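Local coordinates for protein CCMAN5 (Cellulosimicrobium cellulans, PDB 2XSG) that hydrolyses alpha-mannosides as a family 92 glycosidase and probably uncovers mannose-6-phosphate on glycans of yeast-made lysosomal enzymes, at residues K494-A500 and V509-R515; P576-K580 and T619-Y623. One frame throughout, in Å; residues are numbered along the deposited sequence.

Interaction 1 of 2, residues K494-A500 and V509-R515; sequences KLTKPGA and VGLLTPR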
loop_
_atom_site.group_PDB
_atom_site.type_symbol
_atom_site.label_atom_id
_atom_site.label_comp_id
_atom_site.label_asym_id
_atom_site.label_seq_id
_atom_site.Cartn_x
_atom_site.Cartn_y
_atom_site.Cartn_z
ATOM N N LYS A 494 22.729 22.160 7.506
ATOM C CA LYS A 494 22.562 23.427 6.799
ATOM C C LYS A 494 21.144 24.013 6.829
ATOM O O LYS A 494 20.977 25.213 6.601
ATOM C CB LYS A 494 23.028 23.295 5.333
ATOM C CG LYS A 494 24.480 22.847 5.144
ATOM C CD LYS A 494 25.415 24.054 5.076
ATOM C CE LYS A 494 26.788 23.670 4.529
ATOM N NZ LYS A 494 27.691 23.111 5.576
ATOM N N LEU A 495 20.129 23.178 7.078
ATOM C CA LEU A 495 18.746 23.680 7.084
ATOM C C LEU A 495 18.051 23.726 8.447
ATOM O O LEU A 495 16.907 24.161 8.531
ATOM C CB LEU A 495 17.874 22.939 6.050
ATOM C CG LEU A 495 18.311 23.048 4.590
ATOM C CD1 LEU A 495 17.344 22.289 3.697
ATOM C CD2 LEU A 495 18.398 24.500 4.166
ATOM N N THR A 496 18.717 23.279 9.510
ATOM C CA THR A 496 18.106 23.354 10.845
ATOM C C THR A 496 18.435 24.725 11.415
ATOM O O THR A 496 19.541 24.960 11.882
ATOM C CB THR A 496 18.609 22.249 11.807
ATOM O OG1 THR A 496 18.473 20.958 11.203
ATOM C CG2 THR A 496 17.838 22.276 13.126
ATOM N N LYS A 497 17.473 25.633 11.358
ATOM C CA LYS A 497 17.674 27.006 11.819
ATOM C C LYS A 497 17.617 27.111 13.328
ATOM O O LYS A 497 16.576 26.817 13.926
ATOM C CB LYS A 497 16.617 27.926 11.215
ATOM C CG LYS A 497 16.721 29.362 11.713
ATOM C CD LYS A 497 15.531 30.173 11.283
ATOM C CE LYS A 497 15.732 31.626 11.683
ATOM N NZ LYS A 497 14.547 32.422 11.322
ATOM N N PRO A 498 18.720 27.561 13.959
ATOM C CA PRO A 498 18.704 27.673 15.426
ATOM C C PRO A 498 17.643 28.648 15.899
ATOM O O PRO A 498 17.398 29.651 15.240
ATOM C CB PRO A 498 20.089 28.242 15.753
ATOM C CG PRO A 498 20.938 27.823 14.592
ATOM C CD PRO A 498 20.031 27.919 13.396
ATOM N N GLY A 499 17.019 28.345 17.027
ATOM C CA GLY A 499 16.020 29.230 17.630
ATOM C C GLY A 499 14.796 29.490 16.758
ATOM O O GLY A 499 14.147 30.530 16.901
ATOM N N ALA A 500 14.481 28.552 15.862
ATOM C CA ALA A 500 13.284 28.654 15.007
ATOM C C ALA A 500 12.017 28.632 15.854
ATOM O O ALA A 500 11.037 29.267 15.505
ATOM C CB ALA A 500 13.241 27.544 13.972
ATOM N N VAL A 509 15.085 26.098 20.168
ATOM C CA VAL A 509 14.923 24.844 19.437
ATOM C C VAL A 509 15.061 25.081 17.950
ATOM O O VAL A 509 14.319 25.882 17.375
ATOM C CB VAL A 509 13.540 24.204 19.718
ATOM C CG1 VAL A 509 13.411 22.874 18.990
ATOM C CG2 VAL A 509 13.313 24.058 21.248
ATOM N N GLY A 510 16.013 24.382 17.329
ATOM C CA GLY A 510 16.233 24.482 15.894
ATOM C C GLY A 510 15.266 23.626 15.093
ATOM O O GLY A 510 14.930 22.511 15.496
ATOM N N LEU A 511 14.850 24.138 13.938
ATOM C CA LEU A 511 13.879 23.441 13.085
ATOM C C LEU A 511 14.192 23.643 11.615
ATOM O O LEU A 511 14.646 24.720 11.201
ATOM C CB LEU A 511 12.462 23.959 13.329
ATOM C CG LEU A 511 11.771 23.843 14.671
ATOM C CD1 LEU A 511 10.436 24.574 14.561
ATOM C CD2 LEU A 511 11.571 22.392 15.051
ATOM N N LEU A 512 13.920 22.606 10.827
ATOM C CA LEU A 512 13.970 22.690 9.383
ATOM C C LEU A 512 13.253 23.955 8.926
ATOM O O LEU A 512 12.094 24.182 9.287
ATOM C CB LEU A 512 13.313 21.457 8.766
ATOM C CG LEU A 512 13.274 21.375 7.230
ATOM C CD1 LEU A 512 14.686 21.159 6.624
ATOM C CD2 LEU A 512 12.346 20.263 6.790
ATOM N N THR A 513 13.965 24.766 8.144
ATOM C CA THR A 513 13.502 26.072 7.659
ATOM C C THR A 513 14.049 26.317 6.234
ATOM O O THR A 513 15.209 26.002 5.965
ATOM C CB THR A 513 13.996 27.205 8.608
ATOM O OG1 THR A 513 13.569 26.929 9.936
ATOM C CG2 THR A 513 13.450 28.570 8.218
ATOM N N PRO A 514 13.224 26.868 5.311
ATOM C CA PRO A 514 13.776 27.153 3.991
ATOM C C PRO A 514 14.893 28.218 4.081
ATOM O O PRO A 514 14.825 29.147 4.900
ATOM C CB PRO A 514 12.570 27.694 3.218
ATOM C CG PRO A 514 11.700 28.295 4.291
ATOM C CD PRO A 514 11.829 27.322 5.424
ATOM N N ARG A 515 15.897 28.069 3.233
ATOM C CA ARG A 515 17.071 28.929 3.266
ATOM C C ARG A 515 17.377 29.408 1.865
ATOM O O ARG A 515 17.411 28.619 0.920
ATOM C CB ARG A 515 18.258 28.164 3.831
ATOM C CG ARG A 515 19.233 29.012 4.615
ATOM C CD ARG A 515 20.496 28.222 4.963
ATOM N NE ARG A 515 21.437 29.069 5.705
ATOM C CZ ARG A 515 22.457 28.624 6.433
ATOM N NH1 ARG A 515 22.707 27.321 6.537
ATOM N NH2 ARG A 515 23.229 29.497 7.060
#

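Interaction 2 of 2, residues P576-K580 and T619-Y623; sequences PDDGK and TWNRY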
loop_
_atom_site.group_PDB
_atom_site.type_symbol
_atom_site.label_atom_id
_atom_site.label_comp_id
_atom_site.label_asym_id
_atom_site.label_seq_id
_atom_site.Cartn_x
_atom_site.Cartn_y
_atom_site.Cartn_z
ATOM N N PRO A 576 -3.114 19.278 26.216
ATOM C CA PRO A 576 -3.670 17.986 25.758
ATOM C C PRO A 576 -5.118 18.045 25.228
ATOM O O PRO A 576 -5.550 17.125 24.526
ATOM C CB PRO A 576 -3.600 17.104 27.021
ATOM C CG PRO A 576 -3.641 18.063 28.150
ATOM C CD PRO A 576 -2.829 19.248 27.666
ATOM N N ASP A 577 -5.836 19.116 25.566
ATOM C CA ASP A 577 -7.209 19.290 25.135
ATOM C C ASP A 577 -7.355 20.318 23.996
ATOM O O ASP A 577 -8.468 20.613 23.577
ATOM C CB ASP A 577 -8.095 19.658 26.344
ATOM C CG ASP A 577 -8.100 18.559 27.447
ATOM O OD1 ASP A 577 -8.129 17.352 27.124
ATOM O OD2 ASP A 577 -8.084 18.914 28.650
ATOM N N ASP A 578 -6.239 20.855 23.498
ATOM C CA ASP A 578 -6.267 21.785 22.362
ATOM C C ASP A 578 -5.874 21.062 21.072
ATOM O O ASP A 578 -4.685 20.810 20.824
ATOM C CB ASP A 578 -5.333 22.992 22.608
ATOM C CG ASP A 578 -5.406 24.061 21.495
ATOM O OD1 ASP A 578 -5.985 23.825 20.401
ATOM O OD2 ASP A 578 -4.864 25.166 21.714
ATOM N N GLY A 579 -6.882 20.733 20.261
ATOM C CA GLY A 579 -6.667 20.171 18.936
ATOM C C GLY A 579 -5.665 20.899 18.046
ATOM O O GLY A 579 -4.999 20.276 17.221
ATOM N N LYS A 580 -5.571 22.216 18.198
ATOM C CA LYS A 580 -4.694 23.036 17.354
ATOM C C LYS A 580 -3.202 22.896 17.725
ATOM O O LYS A 580 -2.325 23.227 16.918
ATOM C CB LYS A 580 -5.156 24.503 17.401
ATOM C CG LYS A 580 -4.511 25.452 16.388
ATOM C CD LYS A 580 -5.190 25.445 14.993
ATOM C CE LYS A 580 -4.491 26.451 14.049
ATOM N NZ LYS A 580 -4.667 26.187 12.564
ATOM N N THR A 619 -7.740 10.273 19.123
ATOM C CA THR A 619 -6.727 11.317 19.270
ATOM C C THR A 619 -7.195 12.627 18.652
ATOM O O THR A 619 -8.128 12.635 17.842
ATOM C CB THR A 619 -5.399 10.956 18.560
ATOM O OG1 THR A 619 -5.682 10.471 17.236
ATOM C CG2 THR A 619 -4.623 9.908 19.354
ATOM N N TRP A 620 -6.521 13.719 19.019
ATOM C CA TRP A 620 -6.683 15.002 18.336
ATOM C C TRP A 620 -6.045 14.966 16.958
ATOM O O TRP A 620 -4.895 14.556 16.801
ATOM C CB TRP A 620 -6.063 16.132 19.150
ATOM C CG TRP A 620 -6.950 16.579 20.262
ATOM C CD1 TRP A 620 -6.712 16.452 21.610
ATOM C CD2 TRP A 620 -8.232 17.202 20.131
ATOM N NE1 TRP A 620 -7.760 16.985 22.315
ATOM C CE2 TRP A 620 -8.711 17.444 21.440
ATOM C CE3 TRP A 620 -9.013 17.603 19.038
ATOM C CZ2 TRP A 620 -9.944 18.068 21.684
ATOM C CZ3 TRP A 620 -10.244 18.217 19.281
ATOM C CH2 TRP A 620 -10.697 18.440 20.595
ATOM N N ASN A 621 -6.820 15.381 15.961
ATOM C CA ASN A 621 -6.341 15.448 14.587
ATOM C C ASN A 621 -6.506 16.833 14.008
ATOM O O ASN A 621 -7.630 17.310 13.830
ATOM C CB ASN A 621 -7.035 14.403 13.721
ATOM C CG ASN A 621 -6.516 13.014 14.000
ATOM O OD1 ASN A 621 -5.551 12.573 13.378
ATOM N ND2 ASN A 621 -7.103 12.346 14.990
ATOM N N ARG A 622 -5.366 17.481 13.766
ATOM C CA ARG A 622 -5.327 18.812 13.179
ATOM C C ARG A 622 -5.217 18.758 11.656
ATOM O O ARG A 622 -5.807 19.586 10.949
ATOM C CB ARG A 622 -4.168 19.641 13.769
ATOM C CG ARG A 622 -3.975 21.005 13.078
ATOM C CD ARG A 622 -2.933 21.896 13.751
ATOM N NE ARG A 622 -2.693 23.109 12.953
ATOM C CZ ARG A 622 -1.806 24.062 13.245
ATOM N NH1 ARG A 622 -1.065 24.008 14.345
ATOM N NH2 ARG A 622 -1.677 25.097 12.430
ATOM N N TYR A 623 -4.479 17.778 11.145
ATOM C CA TYR A 623 -4.172 17.751 9.719
ATOM C C TYR A 623 -4.844 16.630 8.916
ATOM O O TYR A 623 -4.967 15.500 9.378
ATOM C CB TYR A 623 -2.658 17.688 9.516
ATOM C CG TYR A 623 -1.894 18.880 10.085
ATOM C CD1 TYR A 623 -1.314 18.818 11.352
ATOM C CD2 TYR A 623 -1.715 20.038 9.342
ATOM C CE1 TYR A 623 -0.591 19.890 11.871
ATOM C CE2 TYR A 623 -1.010 21.126 9.860
ATOM C CZ TYR A 623 -0.448 21.039 11.121
ATOM O OH TYR A 623 0.265 22.099 11.640
#

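Interaction 1 of 2, residues K494-A500 and V509-R515
A short antiparallel hairpin, strand 496-497 paired with strand 508-512, follows on helix 478-495. Lys-497 and Leu-511 form its hydrogen-bonded pair: Lys-497 N gives to Leu-511 O at 3.0 Å, and Leu-511 N returns a bond to Lys-497 O. Leu-511 O is gripped twice, because Thr-513 OG1 donates to it at 2.8 Å from the face of the carbonyl opposite Lys-497 N. Threonine suits this place: its hydroxyl serves the carbonyl and also bonds His-526, while its carbons and OG1 lie against the aliphatic part of Lys-497. Next along, the non-hydrogen-bonded pair Thr-496 and Leu-512 brings the strands close. Thr-496 CG2, anti to the backbone N (chi1 -52° for OG1), lies 3.5 Å from Gly-510 C, and a side chain on Gly-510 would crowd that methyl. Leu-495 O accepts the backbone N-H of Thr-513 at 3.0 Å, and the Leu-495 side chain runs beside Leu-512, CB to CD1 3.7 Å. At the far end Arg-515, extended from CG to NE, sends NH1 to Lys-494 O at 2.7 Å; the donor sits on a lone pair of that carbonyl, although the hydrogen bond is bent (135° at the hydrogen). A positive group at the carbonyl end of a helix is probably favoured by the helix dipole, and Arg-515 makes a cation-pi contact with Trp-521. At the turn, Ala-500 CB is small enough to rest 3.7 Å from Leu-511 CB. Lys-497 to Ala-500 form a type II turn with Pro-498 and Gly-499 centrally, the classic pairing, since positive phi suits glycine; it leads out of the hairpin.

Interaction 2 of 2, residues P576-K580 and T619-Y623
Two flat groups of strand 618-623, the Trp-620 indole and the Arg-622 guanidinium, receive the loop 576-580. Over the centre of one indole face sits Gly-579 N, 3.8 Å above the plane, with Gly-579 CA 3.5 Å from Trp-620 CE3. Glycine suits this spot, since a CB there would run into the ring. At the indole edge Pro-576 O approaches Trp-620 NE1 to 3.1 Å. Asp-577 O meets CZ2 obliquely. An alanine in place of Trp-620 would probably leave the Gly-579 backbone without its aromatic cover and open a gap between loop and strand.

The Arg-622 guanidinium is sandwiched: the Tyr-623 hydroxyl oxygen lies 3.3 Å above the centre of one face, and Lys-580 CE lies over the opposite face, toward the rim. With CG anti to the backbone N (chi1 174°) and the chain extended to NE, Arg-622 reaches Lys-580 O, to which NH1 gives a weak bond of 3.0 Å. Lys-580 NZ and Arg-622 NH2 are two donors only 3.2 Å apart; Glu-638 makes a salt bridge to each, which probably balances their charges. The bend at chi2 of Lys-580 (84°) brings its end back over the Arg-622 guanidinium, although its CB points away from the strand. Within the loop, Asp-578 OD1 accepts from Lys-580 N, an Asx turn that shapes the start of the 3-10 segment. The loop, which follows helix 560-570 and precedes helix 604-616 in the chain, thus packs on strand 618-623, whose antiparallel neighbour is strand 638-646.

How the interactions relate
Interaction 1 closes before interaction 2 opens, so the two contacts follow one another in series along the chain. Their centres are 24 Å apart and their nearest atoms about 11 Å, without touching. All four segments fall within the sequence range of the family 92 catalytic domain, on the same side of the chain's centre, yet they use separate sheets: interaction 1 is a local two-stranded ribbon after helix 478-495, whereas interaction 2 bridges 38 intervening residues, including helix 604-616, to reach a three-stranded sheet. The calcium ligands Asn-588 and Glu-589 lie in that intervening chain. They are thus two separate packing contacts, one pairing strands after a helix, the other laying a loop on a strand.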